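Local atomic coordinates of ApeI dehydratase-like domain-containing protein (Pectobacterium atrosepticum, PDB entry 3ESI), a protein that is of unknown function but has the hotdog fold of the ApeI family and is probably a dehydratase-like enzyme acting on acyl thioesters. Residues 50-55 against 95-100. Residues are numbered along the deposited sequence; the frame is centred on the assembly and turned at random.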
# COMPACT_ATOMS: atom_id res chain seq x y z
N ASP A 50 5.95 -5.84 14.16
CA ASP A 50 5.35 -6.97 14.85
C ASP A 50 6.38 -7.99 15.26
O ASP A 50 6.42 -8.40 16.42
CB ASP A 50 4.29 -7.62 13.95
CG ASP A 50 3.65 -8.84 14.59
OD1 ASP A 50 3.22 -8.75 15.75
OD2 ASP A 50 3.58 -9.89 13.94
N TRP A 51 7.21 -8.43 14.31
CA TRP A 51 8.26 -9.40 14.62
C TRP A 51 9.18 -8.84 15.69
O TRP A 51 9.58 -9.57 16.62
CB TRP A 51 9.08 -9.74 13.37
CG TRP A 51 8.30 -10.40 12.30
CD1 TRP A 51 6.99 -10.75 12.34
CD2 TRP A 51 8.78 -10.81 11.01
NE1 TRP A 51 6.62 -11.36 11.17
CE2 TRP A 51 7.70 -11.41 10.33
CE3 TRP A 51 10.03 -10.73 10.37
CZ2 TRP A 51 7.82 -11.94 9.04
CZ3 TRP A 51 10.15 -11.25 9.09
CH2 TRP A 51 9.05 -11.85 8.44
N VAL A 52 9.54 -7.57 15.58
CA VAL A 52 10.41 -6.95 16.59
C VAL A 52 9.76 -7.06 17.97
O VAL A 52 10.40 -7.47 18.93
CB VAL A 52 10.69 -5.46 16.26
CG1 VAL A 52 11.33 -4.78 17.45
CG2 VAL A 52 11.63 -5.35 15.06
N MET A 53 8.48 -6.73 18.04
CA MET A 53 7.76 -6.78 19.31
C MET A 53 7.59 -8.19 19.88
O MET A 53 7.68 -8.37 21.09
CB MET A 53 6.40 -6.09 19.16
CG MET A 53 6.46 -4.55 19.15
SD MET A 53 7.28 -3.78 20.61
CE MET A 53 8.64 -3.26 19.89
N HIS A 54 7.35 -9.18 19.04
CA HIS A 54 7.18 -10.55 19.53
C HIS A 54 8.47 -11.08 20.18
O HIS A 54 8.44 -11.64 21.28
CB HIS A 54 6.73 -11.45 18.38
CG HIS A 54 6.69 -12.91 18.71
ND1 HIS A 54 7.76 -13.75 18.50
CD2 HIS A 54 5.70 -13.68 19.23
CE1 HIS A 54 7.43 -14.98 18.86
NE2 HIS A 54 6.19 -14.96 19.31
N TYR A 55 9.60 -10.89 19.51
CA TYR A 55 10.87 -11.36 20.05
C TYR A 55 11.33 -10.52 21.23
O TYR A 55 11.82 -11.05 22.22
CB TYR A 55 11.95 -11.37 18.96
CG TYR A 55 11.71 -12.48 17.96
CD1 TYR A 55 11.63 -13.80 18.37
CD2 TYR A 55 11.52 -12.20 16.60
CE1 TYR A 55 11.36 -14.83 17.48
CE2 TYR A 55 11.25 -13.23 15.69
CZ TYR A 55 11.17 -14.54 16.14
OH TYR A 55 10.87 -15.57 15.27
N GLN A 95 14.00 2.74 29.09
CA GLN A 95 12.82 2.07 28.55
C GLN A 95 12.80 2.13 27.01
O GLN A 95 11.75 2.29 26.40
CB GLN A 95 11.56 2.69 29.14
CG GLN A 95 11.40 2.46 30.63
CD GLN A 95 10.11 3.03 31.17
OE1 GLN A 95 9.67 2.69 32.28
NE2 GLN A 95 9.49 3.91 30.40
N SER A 96 13.98 2.01 26.41
CA SER A 96 14.12 2.06 24.96
C SER A 96 14.60 0.75 24.36
O SER A 96 15.56 0.14 24.81
CB SER A 96 15.09 3.17 24.55
OG SER A 96 14.46 4.44 24.63
N LEU A 97 13.90 0.33 23.31
CA LEU A 97 14.22 -0.90 22.61
C LEU A 97 14.74 -0.49 21.25
O LEU A 97 14.05 0.19 20.49
CB LEU A 97 12.97 -1.76 22.47
CG LEU A 97 13.04 -3.12 21.77
CD1 LEU A 97 13.27 -2.92 20.29
CD2 LEU A 97 14.14 -3.97 22.39
N THR A 98 15.97 -0.89 20.97
CA THR A 98 16.60 -0.59 19.70
C THR A 98 16.66 -1.87 18.86
O THR A 98 17.00 -2.93 19.36
CB THR A 98 18.02 -0.02 19.92
OG1 THR A 98 17.91 1.37 20.24
CG2 THR A 98 18.88 -0.20 18.70
N PHE A 99 16.31 -1.76 17.58
CA PHE A 99 16.33 -2.93 16.72
C PHE A 99 17.04 -2.63 15.42
O PHE A 99 17.17 -1.48 15.01
CB PHE A 99 14.91 -3.40 16.43
CG PHE A 99 14.16 -2.51 15.49
CD1 PHE A 99 14.36 -2.60 14.12
CD2 PHE A 99 13.24 -1.58 15.98
CE1 PHE A 99 13.65 -1.77 13.24
CE2 PHE A 99 12.53 -0.75 15.11
CZ PHE A 99 12.73 -0.85 13.73
N SER A 100 17.50 -3.70 14.76
CA SER A 100 18.17 -3.56 13.49
C SER A 100 18.03 -4.82 12.62
O SER A 100 18.31 -5.93 13.07
CB SER A 100 19.65 -3.25 13.73
OG SER A 100 20.32 -3.08 12.50
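V52 reaches from the helix to the strand with both of its methyl groups, one of them laid on the ring of F99. In that CH-pi contact V52 CG2 stands 4.1 Å from the centroid of the F99 ring, 22° off its normal. The nearest ring atom is F99 CG, 3.8 Å from V52 CG2, so the methyl sits over the face but toward the rim. The two side chains meet at about a right angle. With chi1 at 73°, F99 tucks CG back over its own main chain, flanked by N and C, and this places the ring beside V52.

This is the hotdog arrangement: helix 45-59 is the sausage, and the antiparallel sheet, here strand 96-105, is the bun wrapped round it. L97 and F99, two residues apart, both point inward from the strand, while T98 between them points away.

The other methyl makes mainly aliphatic contacts. V52 CG1, anti to the backbone N (chi1 168°), packs 3.9 Å from L97 CD1, the two side chains running antiparallel as they pass, and lies 4.0 Å from F99 CB. Next along the helix, M53 packs on I117 and L119 of strand 108-121, and I117 also touches F99.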